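Local coordinates for predicted phosphatase, HAD family (Clostridium acetobutylicum, PDB 3MC1), which is a predicted phosphatase of the haloacid dehalogenase (HAD) family and probably hydrolyses phosphate esters at a metal-binding active site, at residues A[42-47]-A[187-192]; A[49-54]-A[68-73]. All coordinates share one frame; numbering follows the deposited sequence.

Contact 1 of 2, residues A[42-47]-A[187-192]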
loop_
_atom_site.group_PDB
_atom_site.type_symbol
_atom_site.label_atom_id
_atom_site.label_comp_id
_atom_site.label_asym_id
_atom_site.label_seq_id
_atom_site.Cartn_x
_atom_site.Cartn_y
_atom_site.Cartn_z
ATOM N N SER A 42 0.991 -18.368 2.006
ATOM C CA SER A 42 1.941 -18.183 3.095
ATOM C C SER A 42 2.853 -16.980 2.848
ATOM O O SER A 42 3.648 -16.599 3.712
ATOM C CB SER A 42 2.779 -19.451 3.289
ATOM O OG SER A 42 3.617 -19.694 2.177
ATOM N N LEU A 43 2.739 -16.382 1.668
ATOM C CA LEU A 43 3.551 -15.224 1.326
ATOM C C LEU A 43 2.719 -13.937 1.340
ATOM O O LEU A 43 3.179 -12.891 0.890
ATOM C CB LEU A 43 4.195 -15.415 -0.055
ATOM C CG LEU A 43 5.131 -16.619 -0.198
ATOM C CD1 LEU A 43 5.668 -16.701 -1.622
ATOM C CD2 LEU A 43 6.266 -16.495 0.803
ATOM N N ASN A 44 1.498 -14.016 1.859
ATOM C CA ASN A 44 0.628 -12.843 1.924
ATOM C C ASN A 44 1.244 -11.708 2.729
ATOM O O ASN A 44 1.014 -10.540 2.425
ATOM C CB ASN A 44 -0.733 -13.207 2.532
ATOM C CG ASN A 44 -1.641 -13.922 1.547
ATOM O OD1 ASN A 44 -1.237 -14.222 0.424
ATOM N ND2 ASN A 44 -2.870 -14.203 1.966
ATOM N N LYS A 45 2.025 -12.057 3.749
ATOM C CA LYS A 45 2.655 -11.059 4.610
ATOM C C LYS A 45 3.602 -10.140 3.844
ATOM O O LYS A 45 4.007 -9.095 4.358
ATOM C CB LYS A 45 3.425 -11.732 5.755
ATOM C CG LYS A 45 4.690 -12.443 5.315
ATOM C CD LYS A 45 4.423 -13.881 4.917
ATOM C CE LYS A 45 4.482 -14.794 6.132
ATOM N NZ LYS A 45 5.855 -14.830 6.720
ATOM N N PHE A 46 3.967 -10.545 2.628
ATOM C CA PHE A 46 4.851 -9.750 1.773
ATOM C C PHE A 46 4.056 -8.629 1.100
ATOM O O PHE A 46 4.628 -7.739 0.463
ATOM C CB PHE A 46 5.472 -10.638 0.684
ATOM C CG PHE A 46 6.823 -11.215 1.042
ATOM C CD1 PHE A 46 7.994 -10.573 0.650
ATOM C CD2 PHE A 46 6.921 -12.417 1.739
ATOM C CE1 PHE A 46 9.251 -11.124 0.946
ATOM C CE2 PHE A 46 8.169 -12.974 2.039
ATOM C CZ PHE A 46 9.333 -12.327 1.641
ATOM N N VAL A 47 2.735 -8.670 1.237
ATOM C CA VAL A 47 1.895 -7.653 0.600
ATOM C C VAL A 47 1.705 -6.441 1.493
ATOM O O VAL A 47 1.004 -6.510 2.507
ATOM C CB VAL A 47 0.510 -8.219 0.215
ATOM C CG1 VAL A 47 -0.349 -7.115 -0.415
ATOM C CG2 VAL A 47 0.676 -9.383 -0.753
ATOM N N TYR A 187 -10.351 -5.615 5.159
ATOM C CA TYR A 187 -10.645 -6.425 3.981
ATOM C C TYR A 187 -9.361 -6.678 3.199
ATOM O O TYR A 187 -9.367 -7.346 2.167
ATOM C CB TYR A 187 -11.705 -5.739 3.095
ATOM C CG TYR A 187 -11.328 -4.373 2.558
ATOM C CD1 TYR A 187 -10.438 -4.233 1.484
ATOM C CD2 TYR A 187 -11.860 -3.213 3.128
ATOM C CE1 TYR A 187 -10.094 -2.965 0.995
ATOM C CE2 TYR A 187 -11.523 -1.949 2.649
ATOM C CZ TYR A 187 -10.644 -1.827 1.589
ATOM O OH TYR A 187 -10.300 -0.568 1.160
ATOM N N GLY A 188 -8.251 -6.156 3.711
ATOM C CA GLY A 188 -6.977 -6.327 3.037
ATOM C C GLY A 188 -6.130 -7.449 3.607
ATOM O O GLY A 188 -6.625 -8.536 3.876
ATOM N N PHE A 189 -4.853 -7.178 3.823
ATOM C CA PHE A 189 -3.963 -8.207 4.335
ATOM C C PHE A 189 -3.551 -8.025 5.790
ATOM O O PHE A 189 -2.608 -8.655 6.264
ATOM C CB PHE A 189 -2.759 -8.301 3.404
ATOM C CG PHE A 189 -3.146 -8.600 1.986
ATOM C CD1 PHE A 189 -3.386 -9.909 1.578
ATOM C CD2 PHE A 189 -3.384 -7.564 1.085
ATOM C CE1 PHE A 189 -3.864 -10.180 0.293
ATOM C CE2 PHE A 189 -3.861 -7.822 -0.199
ATOM C CZ PHE A 189 -4.103 -9.131 -0.595
ATOM N N GLY A 190 -4.276 -7.164 6.495
ATOM C CA GLY A 190 -4.008 -6.928 7.901
ATOM C C GLY A 190 -5.247 -7.338 8.679
ATOM O O GLY A 190 -6.345 -7.353 8.124
ATOM N N SER A 191 -5.090 -7.672 9.956
ATOM C CA SER A 191 -6.239 -8.081 10.758
ATOM C C SER A 191 -6.681 -6.970 11.691
ATOM O O SER A 191 -5.932 -6.024 11.942
ATOM C CB SER A 191 -5.894 -9.325 11.578
ATOM O OG SER A 191 -4.937 -9.038 12.580
ATOM N N TYR A 192 -7.905 -7.075 12.195
ATOM C CA TYR A 192 -8.414 -6.083 13.134
ATOM C C TYR A 192 -7.421 -5.938 14.289
ATOM O O TYR A 192 -7.038 -4.828 14.667
ATOM C CB TYR A 192 -9.756 -6.531 13.705
ATOM C CG TYR A 192 -10.211 -5.677 14.858
ATOM C CD1 TYR A 192 -10.877 -4.474 14.641
ATOM C CD2 TYR A 192 -9.930 -6.046 16.173
ATOM C CE1 TYR A 192 -11.253 -3.660 15.707
ATOM C CE2 TYR A 192 -10.298 -5.240 17.242
ATOM C CZ TYR A 192 -10.959 -4.052 17.002
ATOM O OH TYR A 192 -11.324 -3.259 18.063
#
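V47 meets F189 where the helical cap and the Rossmann-like core of this HAD-type hydrolase face each other across the cleft beside the sodium site, the probable active site. The segment 42-47 is a 3-10 turn leading to the cap helix 51-59; 187-192 is the loop after core strand 182-185. No hydrogen bond joins the two; carbon atoms of V47 and N44 meet the F189 ring. The main element is a CH-pi contact: V47 CB lies 4.2 Å from the centroid of the F189 ring, 18° off the ring normal. The methyl CG1, anti to the V47 backbone N (chi1 179°), reaches over the same face toward the rim. N44 adds a looser brush, its CB 4.3 Å from F189 CD1. V47 also packs on D12 of the sodium site.

Hydrogen bonds lie within or outside the segments. One of 2.8 Å from V47 N to N44 O closes the turn. F189 N donates to D167 OD2, anchoring the ring-bearing loop to another sodium-site aspartate, and V47 O makes a weak bond to R168 NH1. The closest approach is that of V47 CG1 to F189 CD2, at 3.4 Å.

Contact 2 of 2, residues A[49-54]-A[68-73]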
loop_
_atom_site.group_PDB
_atom_site.type_symbol
_atom_site.label_atom_id
_atom_site.label_comp_id
_atom_site.label_asym_id
_atom_site.label_seq_id
_atom_site.Cartn_x
_atom_site.Cartn_y
_atom_site.Cartn_z
ATOM N N PRO A 49 4.390 -4.128 3.061
ATOM C CA PRO A 49 5.692 -3.579 3.459
ATOM C C PRO A 49 6.752 -3.583 2.360
ATOM O O PRO A 49 6.596 -4.250 1.337
ATOM C CB PRO A 49 6.086 -4.465 4.635
ATOM C CG PRO A 49 5.522 -5.779 4.251
ATOM C CD PRO A 49 4.139 -5.416 3.734
ATOM N N PRO A 50 7.843 -2.820 2.555
ATOM C CA PRO A 50 8.909 -2.782 1.546
ATOM C C PRO A 50 9.438 -4.210 1.373
ATOM O O PRO A 50 9.624 -4.920 2.354
ATOM C CB PRO A 50 9.952 -1.855 2.174
ATOM C CG PRO A 50 9.135 -0.963 3.069
ATOM C CD PRO A 50 8.139 -1.919 3.683
ATOM N N LEU A 51 9.658 -4.642 0.139
ATOM C CA LEU A 51 10.159 -5.998 -0.089
ATOM C C LEU A 51 11.433 -6.283 0.699
ATOM O O LEU A 51 11.590 -7.359 1.280
ATOM C CB LEU A 51 10.442 -6.232 -1.578
ATOM C CG LEU A 51 9.232 -6.316 -2.504
ATOM C CD1 LEU A 51 9.701 -6.555 -3.923
ATOM C CD2 LEU A 51 8.305 -7.436 -2.041
ATOM N N LYS A 52 12.348 -5.318 0.711
ATOM C CA LYS A 52 13.616 -5.500 1.403
ATOM C C LYS A 52 13.400 -5.914 2.848
ATOM O O LYS A 52 13.955 -6.908 3.306
ATOM C CB LYS A 52 14.445 -4.214 1.344
ATOM C CG LYS A 52 15.853 -4.364 1.889
ATOM C CD LYS A 52 16.657 -3.091 1.695
ATOM C CE LYS A 52 16.881 -2.773 0.216
ATOM N NZ LYS A 52 17.604 -1.473 0.025
ATOM N N THR A 53 12.580 -5.154 3.564
ATOM C CA THR A 53 12.308 -5.459 4.964
ATOM C C THR A 53 11.783 -6.895 5.106
ATOM O O THR A 53 12.172 -7.627 6.024
ATOM C CB THR A 53 11.267 -4.467 5.558
ATOM O OG1 THR A 53 9.949 -4.822 5.122
ATOM C CG2 THR A 53 11.554 -3.063 5.081
ATOM N N SER A 54 10.923 -7.307 4.176
ATOM C CA SER A 54 10.340 -8.646 4.215
ATOM C C SER A 54 11.325 -9.781 3.908
ATOM O O SER A 54 11.344 -10.785 4.613
ATOM C CB SER A 54 9.142 -8.725 3.259
ATOM O OG SER A 54 8.079 -7.876 3.687
ATOM N N VAL A 68 19.155 -8.583 -4.351
ATOM C CA VAL A 68 19.199 -9.509 -5.478
ATOM C C VAL A 68 17.824 -10.138 -5.613
ATOM O O VAL A 68 17.289 -10.263 -6.720
ATOM C CB VAL A 68 20.246 -10.630 -5.255
ATOM C CG1 VAL A 68 20.111 -11.696 -6.343
ATOM C CG2 VAL A 68 21.645 -10.039 -5.273
ATOM N N ALA A 69 17.265 -10.527 -4.468
ATOM C CA ALA A 69 15.948 -11.136 -4.406
ATOM C C ALA A 69 14.881 -10.186 -4.956
ATOM O O ALA A 69 13.935 -10.618 -5.618
ATOM C CB ALA A 69 15.620 -11.507 -2.967
ATOM N N ILE A 70 15.036 -8.895 -4.675
ATOM C CA ILE A 70 14.081 -7.898 -5.151
ATOM C C ILE A 70 14.133 -7.834 -6.674
ATOM O O ILE A 70 13.103 -7.714 -7.334
ATOM C CB ILE A 70 14.389 -6.503 -4.541
ATOM C CG1 ILE A 70 14.008 -6.503 -3.057
ATOM C CG2 ILE A 70 13.632 -5.414 -5.293
ATOM C CD1 ILE A 70 14.417 -5.232 -2.296
ATOM N N ASP A 71 15.334 -7.936 -7.238
ATOM C CA ASP A 71 15.470 -7.903 -8.689
ATOM C C ASP A 71 14.804 -9.095 -9.367
ATOM O O ASP A 71 14.176 -8.932 -10.414
ATOM C CB ASP A 71 16.943 -7.818 -9.090
ATOM C CG ASP A 71 17.536 -6.466 -8.791
ATOM O OD1 ASP A 71 16.814 -5.461 -8.960
ATOM O OD2 ASP A 71 18.718 -6.396 -8.400
ATOM N N TYR A 72 14.934 -10.290 -8.786
ATOM C CA TYR A 72 14.295 -11.471 -9.372
ATOM C C TYR A 72 12.785 -11.264 -9.327
ATOM O O TYR A 72 12.068 -11.560 -10.280
ATOM C CB TYR A 72 14.624 -12.744 -8.590
ATOM C CG TYR A 72 16.054 -13.212 -8.690
ATOM C CD1 TYR A 72 16.760 -13.119 -9.888
ATOM C CD2 TYR A 72 16.695 -13.779 -7.588
ATOM C CE1 TYR A 72 18.073 -13.579 -9.985
ATOM C CE2 TYR A 72 18.003 -14.242 -7.672
ATOM C CZ TYR A 72 18.687 -14.136 -8.874
ATOM O OH TYR A 72 19.991 -14.572 -8.954
ATOM N N TYR A 73 12.314 -10.781 -8.186
ATOM C CA TYR A 73 10.903 -10.507 -7.978
ATOM C C TYR A 73 10.417 -9.624 -9.127
ATOM O O TYR A 73 9.410 -9.922 -9.771
ATOM C CB TYR A 73 10.732 -9.778 -6.643
ATOM C CG TYR A 73 9.362 -9.179 -6.391
ATOM C CD1 TYR A 73 8.479 -9.783 -5.504
ATOM C CD2 TYR A 73 8.978 -7.968 -6.988
ATOM C CE1 TYR A 73 7.251 -9.198 -5.202
ATOM C CE2 TYR A 73 7.745 -7.377 -6.699
ATOM C CZ TYR A 73 6.892 -7.997 -5.801
ATOM O OH TYR A 73 5.696 -7.409 -5.462
#
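L51 and I70 bury the most surface here, with Y73 next, and together they show how the first turn of one cap helix can pack on the middle of the next. L51 opens helix 51-59, and I70 and Y73 lie about one turn apart on helix 63-81, within the helical cap inserted in the HAD core. L51 divides its side chain between the two. Its CB rests against I70 CG1 at 3.9 Å, while its branched end reaches the tyrosine. There CD1 stands almost over the middle of the Y73 ring, 3.4 Å from the centroid and 9° off the normal, a close CH-pi contact; CD2 reaches the same ring less closely, 3.8 Å from Y73 CE1. The ring is brought under the methyl by a chi1 of 169°, which sets Y73 CG anti to its own N. I22, S25 and V26 of helix 19-31 also touch this ring, so Y73 joins three helices.

I70 continues the contact toward K52: its CD1 lies 3.7 Å from K52 N and 3.8 Å from K52 CB. Beyond the segments, a salt bridge from K52 NZ to E63, at the start of helix 63-81, ties the same two helices by charge. Within them, cohesion probably comes from dispersion, burial of hydrocarbon and the weakly directional CH-pi contact, less demanding in geometry than a hydrogen bond.

Contact 2 is nested along the chain inside the long loop closed by contact 1, and their centres lie about 16 Å apart. The first joins cap to core, beside the sodium site; the second lies wholly within the cap, between helices 51-59 and 63-81. Their segments 42-47 and 49-54 are nearly consecutive, and F46 ties them in space: its CE1 packs on S54 CB at 3.3 Å and its CD1 on L51 CD2 at 4.1 Å. Both contacts also border helix 19-31. Together they illustrate a two-part design: contact 2 packs the cap internally, largely through apolar side chains, and contact 1 is one point where it meets the metal-binding core, consistent with the cap movements known in HAD enzymes.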